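Local coordinates for ankyrin repeat domain protein (Legionella pneumophila subsp. pneumophila, PDB 6MCA) that acts as the Legionella effector AnkH, pairing ankyrin repeats with a cysteine protease-like domain and probably engaging the host LARP7 component of the 7SK snRNP complex, at residues C62-Q67 with H236-G241; Q166-I171 with E180-G185; A335-S340 with V375-Y380. One frame throughout, in Å; residues are numbered along the deposited sequence.

Interaction 1 of 3, residues C62-Q67 with H236-G241; sequences CAITRQ and HHPRLG. With TLA (L(+)-tartaric acid), chain C.
Ile64, near the C-terminal end of helix 58-65, turns its side chain onto His237 and Pro238 of the loop between helices 215-233 and 242-251. Its CG2 methyl does the touching: it sits anti to the backbone N (CG1 has chi1 -72°) and comes 4.0 Å from CD2 of the His237 imidazole, while Pro238 CD lies 4.2 Å from the same Ile64 CG2. One residue on, Thr65 brings its CG2 methyl to 4.0 Å from His237 NE2, the two side chains crossing at about a right angle; its hydroxyl bonds back to the Glu61 carbonyl within the helix. At Arg66 the chain turns into positive phi and a Schellman motif ends the helix.

A tartrate, probably from the crystallisation liquor, spans the two segments here. Its O2 hydroxyl donates to Thr65 O over 3.0 Å, and His237 NE2 gives a short, bent bond of 2.6 Å to tartrate O11, with 141° at the hydrogen. The imidazole is held from its other nitrogen as well: Arg239 N donates to His237 ND1 at 3.1 Å, in the ring plane. ND1 accepting from Arg239 N is consistent with NE2 being the donor to the tartrate carboxylate. The direct touch between helix and loop is thus thin and apolar, and the polar link across it runs through the bound acid.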
loop_
_atom_site.group_PDB
_atom_site.type_symbol
_atom_site.label_atom_id
_atom_site.label_comp_id
_atom_site.label_asym_id
_atom_site.label_seq_id
_atom_site.Cartn_x
_atom_site.Cartn_y
_atom_site.Cartn_z
ATOM N N CYS A 62 23.173 -7.664 5.524
ATOM C CA CYS A 62 23.347 -7.345 6.938
ATOM C C CYS A 62 22.129 -6.620 7.495
ATOM O O CYS A 62 21.685 -6.902 8.613
ATOM C CB CYS A 62 24.601 -6.492 7.131
ATOM S SG CYS A 62 26.144 -7.348 6.778
ATOM N N ALA A 63 21.579 -5.677 6.727
ATOM C CA ALA A 63 20.399 -4.949 7.180
ATOM C C ALA A 63 19.198 -5.878 7.319
ATOM O O ALA A 63 18.453 -5.798 8.303
ATOM C CB ALA A 63 20.086 -3.804 6.216
ATOM N N ILE A 64 18.999 -6.770 6.346
ATOM C CA ILE A 64 17.868 -7.692 6.390
ATOM C C ILE A 64 17.988 -8.633 7.582
ATOM O O ILE A 64 16.997 -8.930 8.260
ATOM C CB ILE A 64 17.765 -8.468 5.062
ATOM C CG1 ILE A 64 17.283 -7.548 3.939
ATOM C CG2 ILE A 64 16.835 -9.666 5.204
ATOM C CD1 ILE A 64 17.152 -8.238 2.599
ATOM N N THR A 65 19.201 -9.103 7.867
ATOM C CA THR A 65 19.416 -10.060 8.946
ATOM C C THR A 65 19.786 -9.407 10.274
ATOM O O THR A 65 20.077 -10.128 11.234
ATOM C CB THR A 65 20.500 -11.067 8.547
ATOM O OG1 THR A 65 21.715 -10.370 8.245
ATOM C CG2 THR A 65 20.061 -11.863 7.327
ATOM N N ARG A 66 19.787 -8.073 10.348
ATOM C CA ARG A 66 20.041 -7.341 11.593
ATOM C C ARG A 66 21.415 -7.662 12.180
ATOM O O ARG A 66 21.586 -7.718 13.400
ATOM C CB ARG A 66 18.950 -7.613 12.632
ATOM C CG ARG A 66 17.532 -7.366 12.160
ATOM C CD ARG A 66 16.543 -7.966 13.145
ATOM N NE ARG A 66 15.159 -7.668 12.793
ATOM C CZ ARG A 66 14.472 -6.641 13.281
ATOM N NH1 ARG A 66 15.042 -5.811 14.143
ATOM N NH2 ARG A 66 13.215 -6.446 12.907
ATOM N N GLN A 67 22.395 -7.892 11.306
ATOM C CA GLN A 67 23.756 -8.251 11.702
ATOM C C GLN A 67 24.594 -6.979 11.693
ATOM O O GLN A 67 25.097 -6.559 10.648
ATOM C CB GLN A 67 24.328 -9.306 10.763
ATOM C CG GLN A 67 23.659 -10.663 10.881
ATOM C CD GLN A 67 24.243 -11.498 11.999
ATOM O OE1 GLN A 67 25.087 -12.361 11.766
ATOM N NE2 GLN A 67 23.803 -11.240 13.225
ATOM N N HIS A 236 10.667 -11.193 1.709
ATOM C CA HIS A 236 11.905 -10.623 1.194
ATOM C C HIS A 236 13.142 -11.347 1.703
ATOM O O HIS A 236 14.219 -11.187 1.119
ATOM C CB HIS A 236 11.998 -9.140 1.562
ATOM C CG HIS A 236 10.930 -8.294 0.943
ATOM N ND1 HIS A 236 10.966 -7.898 -0.377
ATOM C CD2 HIS A 236 9.798 -7.765 1.463
ATOM C CE1 HIS A 236 9.902 -7.164 -0.644
ATOM N NE2 HIS A 236 9.176 -7.067 0.456
ATOM N N HIS A 237 13.016 -12.130 2.766
ATOM C CA HIS A 237 14.175 -12.797 3.344
ATOM C C HIS A 237 14.721 -13.836 2.370
ATOM O O HIS A 237 13.946 -14.611 1.797
ATOM C CB HIS A 237 13.807 -13.455 4.670
ATOM C CG HIS A 237 14.978 -13.690 5.572
ATOM N ND1 HIS A 237 15.946 -14.634 5.304
ATOM C CD2 HIS A 237 15.340 -13.100 6.736
ATOM C CE1 HIS A 237 16.853 -14.616 6.265
ATOM N NE2 HIS A 237 16.507 -13.695 7.146
ATOM N N PRO A 238 16.038 -13.883 2.151
ATOM C CA PRO A 238 16.587 -14.845 1.182
ATOM C C PRO A 238 16.491 -16.295 1.627
ATOM O O PRO A 238 16.493 -17.184 0.766
ATOM C CB PRO A 238 18.050 -14.404 1.040
ATOM C CG PRO A 238 18.345 -13.656 2.299
ATOM C CD PRO A 238 17.068 -12.977 2.685
ATOM N N ARG A 239 16.405 -16.569 2.932
ATOM C CA ARG A 239 16.376 -17.952 3.411
ATOM C C ARG A 239 15.757 -17.953 4.811
ATOM O O ARG A 239 16.418 -17.571 5.779
ATOM C CB ARG A 239 17.773 -18.556 3.418
ATOM C CG ARG A 239 17.871 -19.920 4.083
ATOM C CD ARG A 239 19.320 -20.289 4.357
ATOM N NE ARG A 239 20.143 -20.182 3.154
ATOM C CZ ARG A 239 21.472 -20.191 3.152
ATOM N NH1 ARG A 239 22.134 -20.088 2.007
ATOM N NH2 ARG A 239 22.141 -20.299 4.292
ATOM N N LEU A 240 14.504 -18.390 4.900
ATOM C CA LEU A 240 13.824 -18.455 6.186
ATOM C C LEU A 240 14.453 -19.522 7.076
ATOM O O LEU A 240 14.917 -20.563 6.606
ATOM C CB LEU A 240 12.337 -18.747 5.992
ATOM C CG LEU A 240 11.537 -17.693 5.226
ATOM C CD1 LEU A 240 10.078 -18.106 5.116
ATOM C CD2 LEU A 240 11.666 -16.332 5.890
ATOM N N GLY A 241 14.461 -19.251 8.379
ATOM C CA GLY A 241 15.091 -20.145 9.330
ATOM C C GLY A 241 14.205 -20.546 10.491
ATOM O O GLY A 241 12.978 -20.430 10.416
HETATM O O1 TLA C . 18.715 -13.882 10.148
HETATM O O11 TLA C . 16.774 -13.034 9.626
HETATM C C1 TLA C . 17.714 -13.180 10.451
HETATM C C2 TLA C . 17.638 -12.505 11.818
HETATM O O2 TLA C . 18.889 -12.574 12.443
HETATM C C3 TLA C . 16.598 -13.211 12.684
HETATM O O3 TLA C . 17.210 -14.248 13.400
HETATM C C4 TLA C . 15.989 -12.208 13.661
HETATM O O4 TLA C . 16.256 -12.285 14.889
HETATM O O41 TLA C . 15.223 -11.302 13.238
#

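Interaction 2 of 3, residues Q166-I171 with E180-G185; sequences QGDVDI and ELDYEG
Leu181 N reaches Val169 O at 2.8 Å, and Val169 N returns the bond to Leu181 O at 2.9 Å; together they make this an antiparallel hydrogen-bonded pair. Beyond the strands, Tyr183 N donates to Gly167 O, and the extended Glu184 side chain swings back so that OE2 takes the Gly167 N-H at 2.9 Å, almost straight (168°) but from above the carboxylate plane. Asp182 OD1 accepts from Glu184 N, an Asx turn that shapes this exit.

On one face Val169 CG1 packs 4.0 Å from Leu181 CD2, and the valine lies against the hydroxyl end of the tyrosine ring, Val169 CB 3.3 Å from Tyr183 OH and CG1 3.5 Å from Tyr183 CZ. Helix 404-421 meets Val169 and Tyr183, while helix 147-162 packs on Leu181. The other face is acidic: Asp168 OD2 stands 3.2 Å from Glu180 OE1, their carboxylate planes 50° apart, and Asp168 OD1 is 3.5 Å from Asp182 OD1. Such crowding would probably raise the affinity of one of these groups for a proton. With apolar residues turned to the helices and acids on the opposite face, this is an amphipathic two-stranded beta hairpin, strands 168-172 and 178-182.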
loop_
_atom_site.group_PDB
_atom_site.type_symbol
_atom_site.label_atom_id
_atom_site.label_comp_id
_atom_site.label_asym_id
_atom_site.label_seq_id
_atom_site.Cartn_x
_atom_site.Cartn_y
_atom_site.Cartn_z
ATOM N N GLN A 166 -6.701 7.399 -12.959
ATOM C CA GLN A 166 -5.837 6.812 -13.969
ATOM C C GLN A 166 -4.712 7.778 -14.319
ATOM O O GLN A 166 -4.862 8.998 -14.208
ATOM C CB GLN A 166 -6.627 6.455 -15.233
ATOM C CG GLN A 166 -7.709 5.409 -15.020
ATOM C CD GLN A 166 -8.277 4.886 -16.325
ATOM O OE1 GLN A 166 -8.036 5.453 -17.391
ATOM N NE2 GLN A 166 -9.036 3.799 -16.248
ATOM N N GLY A 167 -3.585 7.220 -14.741
ATOM C CA GLY A 167 -2.455 8.028 -15.154
ATOM C C GLY A 167 -1.471 8.284 -14.029
ATOM O O GLY A 167 -1.433 7.591 -13.009
ATOM N N ASP A 168 -0.656 9.313 -14.233
ATOM C CA ASP A 168 0.390 9.693 -13.298
ATOM C C ASP A 168 0.081 11.046 -12.672
ATOM O O ASP A 168 -0.848 11.753 -13.073
ATOM C CB ASP A 168 1.755 9.744 -13.998
ATOM C CG ASP A 168 2.126 8.430 -14.655
ATOM O OD1 ASP A 168 1.948 7.372 -14.015
ATOM O OD2 ASP A 168 2.599 8.458 -15.810
ATOM N N VAL A 169 0.879 11.393 -11.665
ATOM C CA VAL A 169 0.877 12.736 -11.094
ATOM C C VAL A 169 2.244 12.980 -10.474
ATOM O O VAL A 169 2.899 12.056 -9.990
ATOM C CB VAL A 169 -0.260 12.937 -10.061
ATOM C CG1 VAL A 169 0.107 12.325 -8.715
ATOM C CG2 VAL A 169 -0.588 14.418 -9.913
ATOM N N ASP A 170 2.690 14.230 -10.506
ATOM C CA ASP A 170 4.012 14.575 -10.004
ATOM C C ASP A 170 3.909 15.125 -8.588
ATOM O O ASP A 170 3.148 16.064 -8.332
ATOM C CB ASP A 170 4.701 15.584 -10.924
ATOM C CG ASP A 170 5.303 14.930 -12.152
ATOM O OD1 ASP A 170 4.671 14.008 -12.709
ATOM O OD2 ASP A 170 6.417 15.329 -12.555
ATOM N N ILE A 171 4.674 14.530 -7.679
ATOM C CA ILE A 171 4.777 15.012 -6.310
ATOM C C ILE A 171 6.176 15.583 -6.109
ATOM O O ILE A 171 7.042 15.489 -6.975
ATOM C CB ILE A 171 4.461 13.914 -5.276
ATOM C CG1 ILE A 171 5.518 12.809 -5.319
ATOM C CG2 ILE A 171 3.068 13.343 -5.512
ATOM C CD1 ILE A 171 5.433 11.840 -4.160
ATOM N N GLU A 180 7.602 11.462 -10.578
ATOM C CA GLU A 180 6.354 10.877 -11.040
ATOM C C GLU A 180 5.854 9.820 -10.064
ATOM O O GLU A 180 6.634 9.104 -9.430
ATOM C CB GLU A 180 6.530 10.262 -12.429
ATOM C CG GLU A 180 6.325 11.243 -13.573
ATOM C CD GLU A 180 5.638 10.610 -14.768
ATOM O OE1 GLU A 180 5.462 9.373 -14.771
ATOM O OE2 GLU A 180 5.274 11.352 -15.705
ATOM N N LEU A 181 4.531 9.726 -9.958
ATOM C CA LEU A 181 3.856 8.764 -9.103
ATOM C C LEU A 181 2.713 8.165 -9.903
ATOM O O LEU A 181 1.910 8.899 -10.492
ATOM C CB LEU A 181 3.333 9.429 -7.822
ATOM C CG LEU A 181 2.481 8.609 -6.848
ATOM C CD1 LEU A 181 2.812 8.996 -5.420
ATOM C CD2 LEU A 181 0.991 8.800 -7.109
ATOM N N ASP A 182 2.645 6.837 -9.924
ATOM C CA ASP A 182 1.656 6.111 -10.713
ATOM C C ASP A 182 0.410 5.894 -9.860
ATOM O O ASP A 182 0.451 5.171 -8.859
ATOM C CB ASP A 182 2.236 4.785 -11.198
ATOM C CG ASP A 182 1.302 4.043 -12.133
ATOM O OD1 ASP A 182 0.304 4.643 -12.587
ATOM O OD2 ASP A 182 1.569 2.856 -12.415
ATOM N N TYR A 183 -0.698 6.526 -10.259
ATOM C CA TYR A 183 -1.963 6.337 -9.555
ATOM C C TYR A 183 -2.395 4.876 -9.551
ATOM O O TYR A 183 -3.033 4.419 -8.597
ATOM C CB TYR A 183 -3.058 7.189 -10.201
ATOM C CG TYR A 183 -3.094 8.636 -9.764
ATOM C CD1 TYR A 183 -2.780 9.002 -8.462
ATOM C CD2 TYR A 183 -3.458 9.637 -10.657
ATOM C CE1 TYR A 183 -2.823 10.327 -8.065
ATOM C CE2 TYR A 183 -3.501 10.961 -10.269
ATOM C CZ TYR A 183 -3.184 11.301 -8.972
ATOM O OH TYR A 183 -3.227 12.619 -8.585
ATOM N N GLU A 184 -2.057 4.133 -10.604
ATOM C CA GLU A 184 -2.551 2.777 -10.796
ATOM C C GLU A 184 -1.592 1.704 -10.299
ATOM O O GLU A 184 -1.965 0.527 -10.277
ATOM C CB GLU A 184 -2.855 2.542 -12.281
ATOM C CG GLU A 184 -3.595 3.697 -12.940
ATOM C CD GLU A 184 -3.725 3.533 -14.442
ATOM O OE1 GLU A 184 -4.399 2.578 -14.882
ATOM O OE2 GLU A 184 -3.153 4.361 -15.182
ATOM N N GLY A 185 -0.376 2.073 -9.902
ATOM C CA GLY A 185 0.573 1.082 -9.419
ATOM C C GLY A 185 0.159 0.554 -8.058
ATOM O O GLY A 185 -0.130 1.326 -7.136
#

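Interaction 3 of 3, residues A335-S340 with V375-Y380; sequences AQMPIS and VALSLY. With GOL (glycerol), chain D.
Leu377 points from helix 373-399 toward residues 337-339, and its two methyls divide the work. CD2 goes to Met337 and Ile339, CD1 to Pro338. The leucine has CG anti to its own carbonyl carbon (chi1 -68°), which carries the fork out toward the strand. Met337 slides past it in the reverse direction: its chain runs out straight as far as SD, then bends at chi3 (59°), setting CE 3.8 Å from Leu377 CD2. The same Met337 CE looks across at Ala376 CB, a looser touch at 4.4 Å. Ile339 crosses Leu377 obliquely and makes the closest approach, CD1 to Leu377 CD2 at 3.6 Å.

Between Met337 and Ile339 the chain kinks at Pro338, the centre of an inverse gamma turn closed by Ile339 N donating to Met337 O at 2.8 Å. The turn lies by the C-terminal part of strand 331-337, an outermost strand of the five-stranded antiparallel sheet within this chain, and helix 373-399 packs against it. Pro338 CG meets Leu377 CD1 at 3.9 Å.

Farther along, Tyr380 OH and Ser340 OG hold opposite ends of a glycerol, probably from the crystallisation liquor: Tyr380 OH is 2.8 Å from glycerol O3, which lies near the ring plane. Arg282 binds both the glycerol and the Tyr380 hydroxyl.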
loop_
_atom_site.group_PDB
_atom_site.type_symbol
_atom_site.label_atom_id
_atom_site.label_comp_id
_atom_site.label_asym_id
_atom_site.label_seq_id
_atom_site.Cartn_x
_atom_site.Cartn_y
_atom_site.Cartn_z
ATOM N N ALA A 335 -21.130 -20.058 2.270
ATOM C CA ALA A 335 -21.805 -18.788 2.049
ATOM C C ALA A 335 -21.077 -17.994 0.974
ATOM O O ALA A 335 -19.992 -18.361 0.521
ATOM C CB ALA A 335 -21.903 -17.975 3.345
ATOM N N GLN A 336 -21.693 -16.886 0.573
ATOM C CA GLN A 336 -21.091 -15.977 -0.390
ATOM C C GLN A 336 -21.492 -14.558 -0.024
ATOM O O GLN A 336 -22.460 -14.338 0.708
ATOM C CB GLN A 336 -21.516 -16.308 -1.826
ATOM C CG GLN A 336 -23.018 -16.270 -2.050
ATOM C CD GLN A 336 -23.433 -16.905 -3.366
ATOM O OE1 GLN A 336 -23.567 -18.125 -3.464
ATOM N NE2 GLN A 336 -23.644 -16.077 -4.382
ATOM N N MET A 337 -20.734 -13.592 -0.538
ATOM C CA MET A 337 -21.039 -12.195 -0.256
ATOM C C MET A 337 -21.147 -11.413 -1.561
ATOM O O MET A 337 -20.264 -11.528 -2.428
ATOM C CB MET A 337 -19.987 -11.566 0.666
ATOM C CG MET A 337 -20.212 -11.878 2.140
ATOM S SD MET A 337 -19.091 -11.011 3.255
ATOM C CE MET A 337 -19.462 -9.304 2.856
ATOM N N PRO A 338 -22.204 -10.614 -1.738
ATOM C CA PRO A 338 -22.401 -9.838 -2.982
ATOM C C PRO A 338 -21.522 -8.594 -3.043
ATOM O O PRO A 338 -21.978 -7.449 -2.982
ATOM C CB PRO A 338 -23.894 -9.503 -2.922
ATOM C CG PRO A 338 -24.185 -9.402 -1.464
ATOM C CD PRO A 338 -23.320 -10.439 -0.793
ATOM N N ILE A 339 -20.220 -8.819 -3.167
ATOM C CA ILE A 339 -19.254 -7.740 -3.334
ATOM C C ILE A 339 -19.130 -7.435 -4.821
ATOM O O ILE A 339 -19.012 -8.350 -5.643
ATOM C CB ILE A 339 -17.894 -8.124 -2.726
ATOM C CG1 ILE A 339 -17.990 -8.192 -1.198
ATOM C CG2 ILE A 339 -16.818 -7.145 -3.155
ATOM C CD1 ILE A 339 -17.640 -6.894 -0.496
ATOM N N SER A 340 -19.167 -6.150 -5.168
ATOM C CA SER A 340 -19.145 -5.751 -6.569
ATOM C C SER A 340 -17.833 -6.161 -7.230
ATOM O O SER A 340 -16.765 -6.148 -6.612
ATOM C CB SER A 340 -19.346 -4.241 -6.696
ATOM O OG SER A 340 -18.155 -3.538 -6.388
ATOM N N VAL A 375 -24.897 -5.572 7.478
ATOM C CA VAL A 375 -24.128 -4.647 8.304
ATOM C C VAL A 375 -22.700 -4.534 7.789
ATOM O O VAL A 375 -22.118 -3.443 7.768
ATOM C CB VAL A 375 -24.169 -5.091 9.779
ATOM C CG1 VAL A 375 -23.239 -4.235 10.627
ATOM C CG2 VAL A 375 -25.590 -5.021 10.312
ATOM N N ALA A 376 -22.119 -5.653 7.351
ATOM C CA ALA A 376 -20.745 -5.634 6.858
ATOM C C ALA A 376 -20.615 -4.751 5.624
ATOM O O ALA A 376 -19.696 -3.929 5.528
ATOM C CB ALA A 376 -20.278 -7.057 6.558
ATOM N N LEU A 377 -21.536 -4.896 4.668
ATOM C CA LEU A 377 -21.459 -4.099 3.449
ATOM C C LEU A 377 -21.746 -2.627 3.727
ATOM O O LEU A 377 -21.104 -1.742 3.143
ATOM C CB LEU A 377 -22.422 -4.653 2.399
ATOM C CG LEU A 377 -22.042 -6.029 1.847
ATOM C CD1 LEU A 377 -23.010 -6.473 0.762
ATOM C CD2 LEU A 377 -20.615 -6.019 1.329
ATOM N N SER A 378 -22.703 -2.342 4.616
ATOM C CA SER A 378 -22.973 -0.953 4.974
ATOM C C SER A 378 -21.756 -0.313 5.635
ATOM O O SER A 378 -21.395 0.831 5.322
ATOM C CB SER A 378 -24.192 -0.876 5.892
ATOM O OG SER A 378 -24.566 0.470 6.133
ATOM N N LEU A 379 -21.108 -1.044 6.546
ATOM C CA LEU A 379 -19.895 -0.553 7.189
ATOM C C LEU A 379 -18.787 -0.327 6.172
ATOM O O LEU A 379 -18.049 0.661 6.254
ATOM C CB LEU A 379 -19.446 -1.546 8.259
ATOM C CG LEU A 379 -18.385 -1.102 9.265
ATOM C CD1 LEU A 379 -18.957 -0.073 10.226
ATOM C CD2 LEU A 379 -17.842 -2.304 10.019
ATOM N N TYR A 380 -18.654 -1.239 5.206
ATOM C CA TYR A 380 -17.637 -1.094 4.170
ATOM C C TYR A 380 -17.859 0.175 3.356
ATOM O O TYR A 380 -16.921 0.944 3.109
ATOM C CB TYR A 380 -17.645 -2.336 3.274
ATOM C CG TYR A 380 -16.831 -2.223 2.007
ATOM C CD1 TYR A 380 -15.443 -2.254 2.043
ATOM C CD2 TYR A 380 -17.451 -2.108 0.770
ATOM C CE1 TYR A 380 -14.696 -2.160 0.882
ATOM C CE2 TYR A 380 -16.713 -2.014 -0.394
ATOM C CZ TYR A 380 -15.337 -2.041 -0.333
ATOM O OH TYR A 380 -14.599 -1.947 -1.490
HETATM C C1 GOL D . -18.436 0.294 -5.556
HETATM O O1 GOL D . -18.830 -0.961 -5.093
HETATM C C2 GOL D . -16.894 0.360 -5.429
HETATM O O2 GOL D . -16.379 1.521 -5.989
HETATM C C3 GOL D . -16.612 0.270 -3.909
HETATM O O3 GOL D . -15.987 -0.957 -3.687
#

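From the N terminus, interaction 1 opens first, on helix 58-65 close to the predicted ankyrin repeat at 87-119, and closes only at 236-241, a loop of 168 intervening residues, just over half of them helical. Interaction 2 is nested inside that loop: a local hairpin closing over eight residues, between helices 147-162 and 188-202. Interaction 3 follows in series, across 34 residues. None touches another: centres lie about 39 Å apart for interactions 1 and 3, about 30 Å for 2 and 3. Interaction 1 brings the early helices to the loop before helix 242-251, while interaction 3 links the sheet's edge strand 331-337 to helix 373-399, the first of the helices that follow the unmodelled residues 366-370.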